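Beta-porphyranase B (Bacteroides plebeius, PDB 4AWD) hydrolyses the sulfated red-seaweed polysaccharide porphyran, cutting the linkages between beta-D-galactopyranose and alpha-L-galactopyranose-6-sulfate. Local coordinates at residues 45-58 against 311-323. Numbering follows the deposited sequence.
Sequences GYKWVVNEDYTDEF and YDWVRAYKLVPIE. With CA (calcium ion), chain C.
Leu319 lies over one face of the Trp48 indole, its CD2 3.8 Å from the centroid of the six-membered ring in a CH-pi contact, while CB of Tyr317 reaches CE3 of the same ring. Trp48 NE1 is hydrogen-bonded to Pro40 O. Farther along, the Arg315 guanidinium rests on one face of the Trp313 ring, with CZ 3.3 Å above its plane, and takes the Glu57 carboxylate at its edge. Arg315 NH1 donates to Glu57 OE1 at 2.8 Å within a salt bridge, on the syn side of the carboxylate but bent to 133° at the hydrogen, the carboxylate and guanidinium planes 39° apart; the bend of Glu57 at chi2 (-61°) brings the carboxylate back to it. The Phe58 ring has Asp56 CB over one face and Val314 CG2 at its edge.

Strand 46-50 pairs antiparallel with 313-321, two-way bonds joining Lys47 to Val320 and Val49 to Lys318. Asn51 N still bonds to Ala316 O; the chain then bulges away through 52-54, and Thr55 OG1, donating to Asn51 O, stands in as acceptor for Ala316 N at 2.8 Å before Asp56 and Val314 exchange two N-H...O bonds. Past them Glu57 O and Asp312 O, 2.8 Å apart, both bind calcium, joined by Asp312 OD1, Asn59, Gly94 and a water that also donates to Glu57 OE1. Calcium thus draws together two carbonyls that would otherwise repel, tying the N- and C-terminal parts of the GH16 domain; Arg315, and the calcium through its water, probably favour the ionised form of Glu57.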
loop_
_atom_site.group_PDB
_atom_site.type_symbol
_atom_site.label_atom_id
_atom_site.label_comp_id
_atom_site.label_asym_id
_atom_site.label_seq_id
_atom_site.Cartn_x
_atom_site.Cartn_y
_atom_site.Cartn_z
ATOM N N GLY A 45 -3.359 -1.433 30.105
ATOM C CA GLY A 45 -3.488 -2.884 30.177
ATOM C C GLY A 45 -2.794 -3.626 29.051
ATOM O O GLY A 45 -2.580 -4.837 29.149
ATOM N N TYR A 46 -2.431 -2.910 27.982
ATOM C CA TYR A 46 -1.857 -3.555 26.799
ATOM C C TYR A 46 -0.442 -3.064 26.491
ATOM O O TYR A 46 -0.010 -2.049 27.020
ATOM C CB TYR A 46 -2.794 -3.391 25.593
ATOM C CG TYR A 46 -4.116 -4.104 25.757
ATOM C CD1 TYR A 46 -5.134 -3.561 26.542
ATOM C CD2 TYR A 46 -4.348 -5.329 25.138
ATOM C CE1 TYR A 46 -6.349 -4.219 26.706
ATOM C CE2 TYR A 46 -5.558 -6.001 25.296
ATOM C CZ TYR A 46 -6.556 -5.442 26.085
ATOM O OH TYR A 46 -7.764 -6.096 26.237
ATOM N N LYS A 47 0.280 -3.797 25.651
ATOM C CA LYS A 47 1.622 -3.388 25.207
ATOM C C LYS A 47 1.836 -3.733 23.724
ATOM O O LYS A 47 1.289 -4.717 23.211
ATOM C CB LYS A 47 2.719 -4.050 26.065
ATOM C CG LYS A 47 2.695 -5.572 25.994
ATOM C CD LYS A 47 3.952 -6.237 26.537
ATOM C CE LYS A 47 3.725 -7.739 26.672
ATOM N NZ LYS A 47 4.883 -8.439 27.265
ATOM N N TRP A 48 2.639 -2.927 23.044
ATOM C CA TRP A 48 2.956 -3.208 21.657
ATOM C C TRP A 48 3.978 -4.336 21.590
ATOM O O TRP A 48 4.943 -4.370 22.364
ATOM C CB TRP A 48 3.472 -1.962 20.924
ATOM C CG TRP A 48 2.429 -0.881 20.694
ATOM C CD1 TRP A 48 2.358 0.342 21.313
ATOM C CD2 TRP A 48 1.324 -0.924 19.766
ATOM N NE1 TRP A 48 1.257 1.047 20.846
ATOM C CE2 TRP A 48 0.616 0.292 19.894
ATOM C CE3 TRP A 48 0.849 -1.887 18.860
ATOM C CZ2 TRP A 48 -0.515 0.584 19.123
ATOM C CZ3 TRP A 48 -0.287 -1.580 18.081
ATOM C CH2 TRP A 48 -0.955 -0.353 18.238
ATOM N N VAL A 49 3.746 -5.255 20.651
ATOM C CA VAL A 49 4.594 -6.414 20.450
ATOM C C VAL A 49 4.873 -6.583 18.942
ATOM O O VAL A 49 3.961 -6.448 18.110
ATOM C CB VAL A 49 3.920 -7.649 21.092
ATOM C CG1 VAL A 49 3.922 -8.857 20.173
ATOM C CG2 VAL A 49 4.546 -7.962 22.483
ATOM N N VAL A 50 6.130 -6.852 18.586
ATOM C CA VAL A 50 6.493 -6.975 17.190
ATOM C C VAL A 50 5.676 -8.102 16.543
ATOM O O VAL A 50 5.561 -9.192 17.096
ATOM C CB VAL A 50 7.998 -7.244 17.005
ATOM C CG1 VAL A 50 8.319 -7.495 15.537
ATOM C CG2 VAL A 50 8.811 -6.093 17.511
ATOM N N ASN A 51 5.083 -7.824 15.384
ATOM C CA ASN A 51 4.526 -8.900 14.568
ATOM C C ASN A 51 5.570 -9.285 13.525
ATOM O O ASN A 51 5.754 -8.578 12.536
ATOM C CB ASN A 51 3.206 -8.481 13.913
ATOM C CG ASN A 51 2.401 -9.671 13.396
ATOM O OD1 ASN A 51 2.952 -10.704 13.013
ATOM N ND2 ASN A 51 1.082 -9.523 13.387
ATOM N N GLU A 52 6.264 -10.395 13.761
ATOM C CA GLU A 52 7.427 -10.758 12.945
ATOM C C GLU A 52 7.062 -11.025 11.499
ATOM O O GLU A 52 7.866 -10.805 10.592
ATOM C CB GLU A 52 8.145 -11.964 13.526
ATOM C CG GLU A 52 8.730 -11.686 14.893
ATOM C CD GLU A 52 9.403 -12.890 15.527
ATOM O OE1 GLU A 52 9.631 -13.904 14.825
ATOM O OE2 GLU A 52 9.717 -12.806 16.736
ATOM N N ASP A 53 5.828 -11.470 11.300
ATOM C CA ASP A 53 5.354 -11.924 10.015
ATOM C C ASP A 53 5.287 -10.820 8.963
ATOM O O ASP A 53 5.328 -11.104 7.778
ATOM C CB ASP A 53 3.995 -12.608 10.201
ATOM C CG ASP A 53 4.112 -13.965 10.917
ATOM O OD1 ASP A 53 5.249 -14.449 11.137
ATOM O OD2 ASP A 53 3.067 -14.545 11.258
ATOM N N TYR A 54 5.205 -9.565 9.393
ATOM C CA TYR A 54 5.081 -8.443 8.452
ATOM C C TYR A 54 6.127 -7.373 8.754
ATOM O O TYR A 54 5.948 -6.196 8.471
ATOM C CB TYR A 54 3.643 -7.896 8.473
ATOM C CG TYR A 54 2.643 -9.023 8.459
ATOM C CD1 TYR A 54 2.365 -9.718 7.278
ATOM C CD2 TYR A 54 2.026 -9.449 9.644
ATOM C CE1 TYR A 54 1.470 -10.796 7.265
ATOM C CE2 TYR A 54 1.135 -10.522 9.642
ATOM C CZ TYR A 54 0.861 -11.188 8.455
ATOM O OH TYR A 54 -0.027 -12.244 8.464
ATOM N N THR A 55 7.239 -7.822 9.326
ATOM C CA THR A 55 8.274 -6.926 9.782
ATOM C C THR A 55 9.554 -7.333 9.099
ATOM O O THR A 55 9.901 -8.531 9.069
ATOM C CB THR A 55 8.416 -6.981 11.331
ATOM O OG1 THR A 55 7.271 -6.368 11.938
ATOM C CG2 THR A 55 9.648 -6.255 11.786
ATOM N N ASP A 56 10.247 -6.336 8.550
ATOM C CA ASP A 56 11.500 -6.553 7.848
ATOM C C ASP A 56 12.318 -5.279 7.705
ATOM O O ASP A 56 11.828 -4.251 7.192
ATOM C CB ASP A 56 11.261 -7.143 6.452
ATOM C CG ASP A 56 12.447 -7.969 5.954
ATOM O OD1 ASP A 56 13.621 -7.606 6.228
ATOM O OD2 ASP A 56 12.194 -8.985 5.276
ATOM N N GLU A 57 13.582 -5.384 8.104
ATOM C CA GLU A 57 14.512 -4.276 8.045
ATOM C C GLU A 57 15.216 -4.233 6.692
ATOM O O GLU A 57 15.834 -3.239 6.336
ATOM C CB GLU A 57 15.528 -4.393 9.182
ATOM C CG GLU A 57 14.918 -4.377 10.573
ATOM C CD GLU A 57 14.163 -3.086 10.893
ATOM O OE1 GLU A 57 14.547 -1.996 10.395
ATOM O OE2 GLU A 57 13.185 -3.157 11.670
ATOM N N PHE A 58 15.115 -5.317 5.939
ATOM C CA PHE A 58 15.766 -5.431 4.626
ATOM C C PHE A 58 17.269 -5.134 4.725
ATOM O O PHE A 58 17.851 -4.468 3.861
ATOM C CB PHE A 58 15.090 -4.540 3.557
ATOM C CG PHE A 58 13.586 -4.671 3.490
ATOM C CD1 PHE A 58 12.985 -5.848 3.041
ATOM C CD2 PHE A 58 12.766 -3.596 3.851
ATOM C CE1 PHE A 58 11.585 -5.957 2.965
ATOM C CE2 PHE A 58 11.370 -3.692 3.785
ATOM C CZ PHE A 58 10.772 -4.867 3.337
ATOM N N TYR A 311 12.484 1.405 0.459
ATOM C CA TYR A 311 11.877 1.127 1.744
ATOM C C TYR A 311 12.971 0.681 2.696
ATOM O O TYR A 311 13.549 -0.403 2.531
ATOM C CB TYR A 311 10.798 0.043 1.620
ATOM C CG TYR A 311 9.720 0.353 0.608
ATOM C CD1 TYR A 311 9.921 0.112 -0.756
ATOM C CD2 TYR A 311 8.499 0.879 1.015
ATOM C CE1 TYR A 311 8.941 0.392 -1.685
ATOM C CE2 TYR A 311 7.498 1.169 0.079
ATOM C CZ TYR A 311 7.729 0.919 -1.262
ATOM O OH TYR A 311 6.743 1.198 -2.171
ATOM N N ASP A 312 13.267 1.535 3.671
ATOM C CA ASP A 312 14.258 1.245 4.709
ATOM C C ASP A 312 13.776 0.092 5.585
ATOM O O ASP A 312 14.552 -0.785 5.957
ATOM C CB ASP A 312 14.525 2.488 5.573
ATOM C CG ASP A 312 15.707 2.310 6.509
ATOM O OD1 ASP A 312 16.348 1.244 6.468
ATOM O OD2 ASP A 312 15.994 3.236 7.294
ATOM N N TRP A 313 12.492 0.083 5.902
ATOM C CA TRP A 313 11.932 -1.028 6.643
ATOM C C TRP A 313 10.435 -1.076 6.540
ATOM O O TRP A 313 9.789 -0.098 6.172
ATOM C CB TRP A 313 12.346 -0.991 8.125
ATOM C CG TRP A 313 12.298 0.366 8.774
ATOM C CD1 TRP A 313 13.366 1.195 9.022
ATOM C CD2 TRP A 313 11.143 1.048 9.267
ATOM N NE1 TRP A 313 12.944 2.336 9.652
ATOM C CE2 TRP A 313 11.584 2.276 9.809
ATOM C CE3 TRP A 313 9.780 0.737 9.320
ATOM C CZ2 TRP A 313 10.711 3.195 10.381
ATOM C CZ3 TRP A 313 8.905 1.652 9.902
ATOM C CH2 TRP A 313 9.375 2.865 10.418
ATOM N N VAL A 314 9.890 -2.236 6.873
ATOM C CA VAL A 314 8.470 -2.380 7.077
ATOM C C VAL A 314 8.339 -2.963 8.481
ATOM O O VAL A 314 9.009 -3.956 8.801
ATOM C CB VAL A 314 7.883 -3.274 5.979
ATOM C CG1 VAL A 314 6.541 -3.846 6.383
ATOM C CG2 VAL A 314 7.774 -2.473 4.662
ATOM N N ARG A 315 7.541 -2.336 9.342
ATOM C CA ARG A 315 7.438 -2.829 10.717
ATOM C C ARG A 315 5.991 -2.932 11.176
ATOM O O ARG A 315 5.220 -1.991 11.030
ATOM C CB ARG A 315 8.339 -2.013 11.676
ATOM C CG ARG A 315 9.762 -1.784 11.083
ATOM C CD ARG A 315 10.904 -1.564 12.060
ATOM N NE ARG A 315 11.117 -0.186 12.476
ATOM C CZ ARG A 315 12.288 0.466 12.497
ATOM N NH1 ARG A 315 13.424 -0.087 12.095
ATOM N NH2 ARG A 315 12.315 1.713 12.937
ATOM N N ALA A 316 5.613 -4.104 11.676
ATOM C CA ALA A 316 4.242 -4.335 12.140
ATOM C C ALA A 316 4.197 -4.704 13.623
ATOM O O ALA A 316 5.119 -5.341 14.151
ATOM C CB ALA A 316 3.575 -5.415 11.317
ATOM N N TYR A 317 3.116 -4.310 14.284
ATOM C CA TYR A 317 2.956 -4.587 15.697
ATOM C C TYR A 317 1.555 -5.083 16.039
ATOM O O TYR A 317 0.592 -4.840 15.314
ATOM C CB TYR A 317 3.329 -3.362 16.538
ATOM C CG TYR A 317 4.718 -2.824 16.244
ATOM C CD1 TYR A 317 4.943 -1.982 15.150
ATOM C CD2 TYR A 317 5.804 -3.163 17.039
ATOM C CE1 TYR A 317 6.203 -1.492 14.862
ATOM C CE2 TYR A 317 7.080 -2.664 16.760
ATOM C CZ TYR A 317 7.263 -1.831 15.667
ATOM O OH TYR A 317 8.502 -1.337 15.367
ATOM N N LYS A 318 1.487 -5.809 17.151
ATOM C CA LYS A 318 0.261 -6.315 17.748
ATOM C C LYS A 318 0.110 -5.787 19.161
ATOM O O LYS A 318 1.096 -5.598 19.872
ATOM C CB LYS A 318 0.340 -7.839 17.840
ATOM C CG LYS A 318 -0.620 -8.593 16.956
ATOM C CD LYS A 318 -0.105 -10.021 16.708
ATOM C CE LYS A 318 0.532 -10.645 17.957
ATOM N NZ LYS A 318 1.111 -11.990 17.665
ATOM N N LEU A 319 -1.126 -5.571 19.578
ATOM C CA LEU A 319 -1.399 -5.297 20.978
ATOM C C LEU A 319 -1.623 -6.596 21.745
ATOM O O LEU A 319 -2.357 -7.486 21.309
ATOM C CB LEU A 319 -2.605 -4.386 21.138
ATOM C CG LEU A 319 -2.371 -2.899 20.898
ATOM C CD1 LEU A 319 -3.711 -2.210 20.931
ATOM C CD2 LEU A 319 -1.434 -2.305 21.944
ATOM N N VAL A 320 -0.987 -6.674 22.905
ATOM C CA VAL A 320 -1.069 -7.831 23.779
ATOM C C VAL A 320 -1.304 -7.321 25.214
ATOM O O VAL A 320 -0.824 -6.237 25.560
ATOM C CB VAL A 320 0.227 -8.675 23.622
ATOM C CG1 VAL A 320 0.882 -9.014 24.937
ATOM C CG2 VAL A 320 -0.019 -9.913 22.765
ATOM N N PRO A 321 -2.063 -8.075 26.044
ATOM C CA PRO A 321 -2.200 -7.641 27.447
ATOM C C PRO A 321 -0.858 -7.720 28.161
ATOM O O PRO A 321 -0.108 -8.682 27.953
ATOM C CB PRO A 321 -3.197 -8.644 28.044
ATOM C CG PRO A 321 -3.868 -9.301 26.848
ATOM C CD PRO A 321 -2.819 -9.312 25.774
ATOM N N ILE A 322 -0.547 -6.703 28.966
ATOM C CA ILE A 322 0.727 -6.649 29.691
ATOM C C ILE A 322 0.967 -7.912 30.525
ATOM O O ILE A 322 1.997 -8.580 30.365
ATOM C CB ILE A 322 0.852 -5.382 30.589
ATOM C CG1 ILE A 322 1.024 -4.125 29.734
ATOM C CG2 ILE A 322 2.045 -5.518 31.557
ATOM C CD1 ILE A 322 0.988 -2.818 30.519
ATOM N N GLU A 323 0.011 -8.231 31.397
ATOM C CA GLU A 323 0.078 -9.429 32.249
ATOM C C GLU A 323 -1.121 -10.336 31.984
ATOM O O GLU A 323 -2.270 -9.883 32.031
ATOM C CB GLU A 323 0.150 -9.056 33.748
HETATM CA CA CA C . 16.932 -1.074 6.522
HETATM O O HOH W 1 -0.322 -6.731 13.539
HETATM O O HOH W 2 1.900 -13.241 15.128
HETATM O O HOH W 3 16.627 -1.084 8.867
#